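Local coordinates for Low density lipoprotein receptor adapter protein 1 (Rattus norvegicus, PDB 3SO6), which serves as a clathrin-associated adaptor whose phosphotyrosine-binding domain, the part described here, binds the NPXY motif of the LDL receptor tail for endocytosis, at residues A[67-79]-A[85-97]. Sequence-based numbering, arbitrary orientation.
Sequences ENVSIYRISYCTA and KVFAYIAQSQQNE
Arg73 and Gln92 clasp each other at one end of the hairpin formed by strands 74-79 and 86-92. Backbone Gln92 N donates to Arg73 O, and the Arg73 side chain answers at Gln92 O. From CB through CG to CD, its methylenes pass alongside that carbonyl oxygen. A bend at chi3 (52°) then sets NE for a hydrogen bond of 2.8 Å to Gln92 O. NE lies nearly along the C=O axis, and the oxygen sits in the guanidinium plane. NH2 adds a weak bond to the same oxygen. At the tip, NH1 and NH2 both grip Glu67 OE2, at 2.8 Å and 2.7 Å, in an end-on salt bridge. Val69 CG1 lies over one guanidinium face, 4.0 Å above its plane. Gln94 N lies over the opposite face, toward the rim. An alanine in place of Arg73 would probably leave the Glu67 carboxylate without its charged mate and free the turn after Gln92 to shift.

Further along, Ser75 N bonds to Ile90 O and Ile90 N to Tyr76 O. A beta bulge at Ser75 shifts the register between these strands. On one sheet face, Cys77 CB meets Phe87 CE1 at 3.8 Å, and Cys77 also touches helix 109-131. Val69 CG2 packs on Tyr89 OH at 3.6 Å, and one water links that hydroxyl to Glu67 OE1. The other edge of strand 74-79 pairs antiparallel with the bound peptide, extending the sheet as PTB domains do. The chemistry thus divides: apolar packing and backbone bonds hold the peptide-binding strand, while Arg73, in the turn before it, is tied by a salt bridge to strand 65-70 and by hydrogen bonds to a neutral carbonyl at the end of strand 86-92.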
loop_
_atom_site.group_PDB
_atom_site.type_symbol
_atom_site.label_atom_id
_atom_site.label_comp_id
_atom_site.label_asym_id
_atom_site.label_seq_id
_atom_site.Cartn_x
_atom_site.Cartn_y
_atom_site.Cartn_z
ATOM N N GLU A 67 3.713 -8.630 -7.160
ATOM C CA GLU A 67 3.765 -9.168 -5.830
ATOM C C GLU A 67 2.361 -9.298 -5.304
ATOM O O GLU A 67 1.555 -8.427 -5.527
ATOM C CB GLU A 67 4.545 -8.195 -4.899
ATOM C CG GLU A 67 4.885 -8.868 -3.607
ATOM C CD GLU A 67 5.647 -8.030 -2.597
ATOM O OE1 GLU A 67 5.940 -6.832 -2.835
ATOM O OE2 GLU A 67 5.922 -8.593 -1.504
ATOM N N ASN A 68 2.063 -10.417 -4.674
ATOM C CA ASN A 68 0.839 -10.514 -3.849
ATOM C C ASN A 68 1.239 -10.222 -2.405
ATOM O O ASN A 68 2.032 -10.991 -1.785
ATOM C CB ASN A 68 0.232 -11.974 -3.986
ATOM C CG ASN A 68 -1.080 -12.113 -3.240
ATOM O OD1 ASN A 68 -1.558 -11.204 -2.528
ATOM N ND2 ASN A 68 -1.730 -13.172 -3.491
ATOM N N VAL A 69 0.766 -9.091 -1.870
ATOM C CA VAL A 69 1.152 -8.646 -0.555
ATOM C C VAL A 69 0.100 -9.104 0.445
ATOM O O VAL A 69 -1.006 -8.505 0.509
ATOM C CB VAL A 69 1.302 -7.113 -0.520
ATOM C CG1 VAL A 69 1.907 -6.686 0.803
ATOM C CG2 VAL A 69 2.228 -6.650 -1.702
ATOM N N SER A 70 0.433 -10.087 1.282
ATOM C CA SER A 70 -0.534 -10.603 2.272
ATOM C C SER A 70 -0.981 -9.459 3.163
ATOM O O SER A 70 -0.151 -8.668 3.672
ATOM C CB SER A 70 0.156 -11.658 3.135
ATOM O OG SER A 70 -0.672 -12.008 4.204
ATOM N N ILE A 71 -2.265 -9.454 3.507
ATOM C CA ILE A 71 -2.798 -8.440 4.451
ATOM C C ILE A 71 -2.016 -8.449 5.767
ATOM O O ILE A 71 -1.874 -7.388 6.363
ATOM C CB ILE A 71 -4.362 -8.692 4.688
ATOM C CG1 ILE A 71 -5.055 -7.443 5.160
ATOM C CG2 ILE A 71 -4.598 -9.989 5.551
ATOM C CD1 ILE A 71 -5.265 -6.393 4.142
ATOM N N TYR A 72 -1.506 -9.612 6.214
ATOM C CA TYR A 72 -0.823 -9.658 7.512
ATOM C C TYR A 72 0.524 -8.966 7.535
ATOM O O TYR A 72 1.062 -8.652 8.574
ATOM C CB TYR A 72 -0.614 -11.090 7.926
ATOM C CG TYR A 72 -1.874 -11.887 8.053
ATOM C CD1 TYR A 72 -2.861 -11.544 9.003
ATOM C CD2 TYR A 72 -2.069 -13.001 7.230
ATOM C CE1 TYR A 72 -3.999 -12.331 9.100
ATOM C CE2 TYR A 72 -3.227 -13.761 7.311
ATOM C CZ TYR A 72 -4.203 -13.410 8.259
ATOM O OH TYR A 72 -5.375 -14.185 8.429
ATOM N N ARG A 73 1.067 -8.715 6.352
ATOM C CA ARG A 73 2.330 -8.003 6.217
ATOM C C ARG A 73 2.196 -6.481 6.212
ATOM O O ARG A 73 3.233 -5.788 6.315
ATOM C CB ARG A 73 2.999 -8.413 4.901
ATOM C CG ARG A 73 3.489 -9.862 4.884
ATOM C CD ARG A 73 3.947 -10.282 3.445
ATOM N NE ARG A 73 4.907 -9.334 2.897
ATOM C CZ ARG A 73 5.142 -9.120 1.598
ATOM N NH1 ARG A 73 4.517 -9.801 0.655
ATOM N NH2 ARG A 73 5.976 -8.143 1.193
ATOM N N ILE A 74 0.989 -5.936 5.927
ATOM C CA ILE A 74 0.829 -4.499 5.654
ATOM C C ILE A 74 0.525 -3.870 6.998
ATOM O O ILE A 74 -0.414 -4.324 7.695
ATOM C CB ILE A 74 -0.314 -4.252 4.647
ATOM C CG1 ILE A 74 -0.069 -4.980 3.313
ATOM C CG2 ILE A 74 -0.526 -2.757 4.529
ATOM C CD1 ILE A 74 -1.300 -4.949 2.374
ATOM N N SER A 75 1.332 -2.894 7.416
ATOM C CA SER A 75 1.112 -2.267 8.709
ATOM C C SER A 75 0.324 -1.023 8.644
ATOM O O SER A 75 -0.319 -0.657 9.638
ATOM C CB SER A 75 2.462 -1.968 9.380
ATOM O OG SER A 75 3.285 -1.309 8.456
ATOM N N TYR A 76 0.345 -0.313 7.507
ATOM C CA TYR A 76 -0.096 1.110 7.506
ATOM C C TYR A 76 -0.381 1.512 6.066
ATOM O O TYR A 76 0.322 1.044 5.151
ATOM C CB TYR A 76 1.076 1.943 8.090
ATOM C CG TYR A 76 0.722 3.385 8.483
ATOM C CD1 TYR A 76 -0.010 3.683 9.619
ATOM C CD2 TYR A 76 1.176 4.479 7.694
ATOM C CE1 TYR A 76 -0.280 4.993 9.964
ATOM C CE2 TYR A 76 0.861 5.779 8.027
ATOM C CZ TYR A 76 0.139 6.037 9.151
ATOM O OH TYR A 76 -0.175 7.341 9.452
ATOM N N CYS A 77 -1.316 2.436 5.860
ATOM C CA CYS A 77 -1.451 3.038 4.584
ATOM C C CYS A 77 -1.817 4.510 4.715
ATOM O O CYS A 77 -2.292 4.931 5.762
ATOM C CB CYS A 77 -2.434 2.314 3.668
ATOM S SG CYS A 77 -4.153 2.422 4.177
ATOM N N THR A 78 -1.601 5.242 3.626
ATOM C CA THR A 78 -1.740 6.704 3.657
ATOM C C THR A 78 -2.122 7.309 2.310
ATOM O O THR A 78 -1.599 6.868 1.295
ATOM C CB THR A 78 -0.408 7.341 4.171
ATOM O OG1 THR A 78 -0.515 8.752 4.218
ATOM C CG2 THR A 78 0.813 7.019 3.251
ATOM N N ALA A 79 -2.975 8.332 2.351
ATOM C CA ALA A 79 -3.056 9.286 1.301
ATOM C C ALA A 79 -2.184 10.454 1.824
ATOM O O ALA A 79 -2.554 11.103 2.830
ATOM C CB ALA A 79 -4.480 9.702 1.071
ATOM N N LYS A 85 -1.401 13.581 -4.271
ATOM C CA LYS A 85 -1.841 12.564 -5.267
ATOM C C LYS A 85 -1.234 11.214 -4.956
ATOM O O LYS A 85 -1.430 10.261 -5.750
ATOM C CB LYS A 85 -1.467 12.970 -6.692
ATOM C CG LYS A 85 -2.165 14.264 -7.093
ATOM C CD LYS A 85 -1.573 14.817 -8.425
ATOM C CE LYS A 85 -1.998 16.242 -8.739
ATOM N NZ LYS A 85 -1.383 16.617 -10.069
ATOM N N VAL A 86 -0.515 11.074 -3.831
ATOM C CA VAL A 86 0.218 9.775 -3.582
ATOM C C VAL A 86 -0.504 8.936 -2.541
ATOM O O VAL A 86 -0.865 9.456 -1.482
ATOM C CB VAL A 86 1.680 10.061 -3.138
ATOM C CG1 VAL A 86 2.413 8.782 -2.748
ATOM C CG2 VAL A 86 2.422 10.856 -4.260
ATOM N N PHE A 87 -0.712 7.687 -2.932
ATOM C CA PHE A 87 -1.111 6.650 -1.987
ATOM C C PHE A 87 0.138 5.804 -1.659
ATOM O O PHE A 87 0.911 5.475 -2.594
ATOM C CB PHE A 87 -2.161 5.771 -2.662
ATOM C CG PHE A 87 -2.314 4.441 -1.933
ATOM C CD1 PHE A 87 -2.961 4.367 -0.683
ATOM C CD2 PHE A 87 -1.766 3.263 -2.470
ATOM C CE1 PHE A 87 -3.047 3.160 0.016
ATOM C CE2 PHE A 87 -1.786 2.091 -1.723
ATOM C CZ PHE A 87 -2.438 2.022 -0.513
ATOM N N ALA A 88 0.316 5.434 -0.398
ATOM C CA ALA A 88 1.444 4.566 -0.074
ATOM C C ALA A 88 1.019 3.573 0.995
ATOM O O ALA A 88 0.109 3.825 1.840
ATOM C CB ALA A 88 2.700 5.379 0.361
ATOM N N TYR A 89 1.719 2.461 1.024
ATOM C CA TYR A 89 1.596 1.518 2.167
ATOM C C TYR A 89 2.915 1.153 2.729
ATOM O O TYR A 89 3.952 1.315 2.022
ATOM C CB TYR A 89 0.741 0.289 1.793
ATOM C CG TYR A 89 1.372 -0.648 0.793
ATOM C CD1 TYR A 89 2.317 -1.590 1.226
ATOM C CD2 TYR A 89 1.127 -0.540 -0.578
ATOM C CE1 TYR A 89 2.956 -2.421 0.355
ATOM C CE2 TYR A 89 1.767 -1.439 -1.523
ATOM C CZ TYR A 89 2.677 -2.360 -1.002
ATOM O OH TYR A 89 3.327 -3.196 -1.891
ATOM N N ILE A 90 2.947 0.690 3.971
ATOM C CA ILE A 90 4.187 0.134 4.554
ATOM C C ILE A 90 3.887 -1.387 4.711
ATOM O O ILE A 90 2.815 -1.750 5.274
ATOM C CB ILE A 90 4.543 0.782 5.881
ATOM C CG1 ILE A 90 4.806 2.293 5.658
ATOM C CG2 ILE A 90 5.765 0.145 6.483
ATOM C CD1 ILE A 90 5.018 3.120 6.934
ATOM N N ALA A 91 4.849 -2.250 4.336
ATOM C CA ALA A 91 4.684 -3.650 4.594
ATOM C C ALA A 91 6.013 -4.262 4.899
ATOM O O ALA A 91 7.033 -3.883 4.304
ATOM C CB ALA A 91 4.099 -4.338 3.364
ATOM N N GLN A 92 5.986 -5.240 5.796
ATOM C CA GLN A 92 7.187 -5.971 6.112
ATOM C C GLN A 92 7.443 -6.913 4.913
ATOM O O GLN A 92 6.519 -7.488 4.314
ATOM C CB GLN A 92 6.950 -6.859 7.366
ATOM C CG GLN A 92 8.194 -7.619 7.835
ATOM C CD GLN A 92 8.112 -7.938 9.322
ATOM O OE1 GLN A 92 7.119 -8.501 9.798
ATOM N NE2 GLN A 92 9.231 -7.668 10.062
ATOM N N SER A 93 8.726 -7.134 4.612
ATOM C CA SER A 93 9.137 -7.967 3.455
ATOM C C SER A 93 8.719 -9.420 3.744
ATOM O O SER A 93 8.599 -9.810 4.898
ATOM C CB SER A 93 10.665 -7.895 3.257
ATOM O OG SER A 93 11.142 -9.048 2.564
ATOM N N GLN A 94 8.524 -10.217 2.713
ATOM C CA GLN A 94 8.127 -11.651 2.918
ATOM C C GLN A 94 9.323 -12.498 3.289
ATOM O O GLN A 94 9.195 -13.566 3.933
ATOM C CB GLN A 94 7.431 -12.169 1.661
ATOM C CG GLN A 94 6.825 -13.574 1.696
ATOM C CD GLN A 94 6.161 -13.861 0.331
ATOM O OE1 GLN A 94 6.466 -13.158 -0.667
ATOM N NE2 GLN A 94 5.250 -14.846 0.274
ATOM N N GLN A 95 10.500 -12.011 2.897
ATOM C CA GLN A 95 11.679 -12.831 2.974
ATOM C C GLN A 95 12.579 -12.513 4.163
ATOM O O GLN A 95 13.441 -13.319 4.513
ATOM C CB GLN A 95 12.408 -12.959 1.595
ATOM C CG GLN A 95 12.733 -11.668 0.830
ATOM C CD GLN A 95 11.967 -11.494 -0.511
ATOM O OE1 GLN A 95 10.743 -11.256 -0.515
ATOM N NE2 GLN A 95 12.711 -11.566 -1.662
ATOM N N ASN A 96 12.331 -11.392 4.841
ATOM C CA ASN A 96 13.118 -10.991 6.009
ATOM C C ASN A 96 12.360 -9.918 6.770
ATOM O O ASN A 96 11.200 -9.640 6.429
ATOM C CB ASN A 96 14.493 -10.438 5.562
ATOM C CG ASN A 96 14.322 -9.337 4.551
ATOM O OD1 ASN A 96 13.711 -8.297 4.858
ATOM N ND2 ASN A 96 14.724 -9.600 3.290
ATOM N N GLU A 97 12.971 -9.328 7.802
ATOM C CA GLU A 97 12.202 -8.471 8.731
ATOM C C GLU A 97 12.130 -6.991 8.340
ATOM O O GLU A 97 11.554 -6.196 9.086
ATOM C CB GLU A 97 12.765 -8.592 10.172
ATOM C CG GLU A 97 12.728 -10.038 10.847
ATOM C CD GLU A 97 13.007 -9.995 12.362
ATOM O OE1 GLU A 97 13.835 -9.150 12.826
ATOM O OE2 GLU A 97 12.416 -10.827 13.101
HETATM O O HOH W 1 5.191 -4.884 -0.797
HETATM O O HOH W 2 8.732 -9.327 0.205
HETATM O O HOH W 3 7.221 -11.190 -2.045
HETATM O O HOH W 4 7.001 -5.245 1.683
#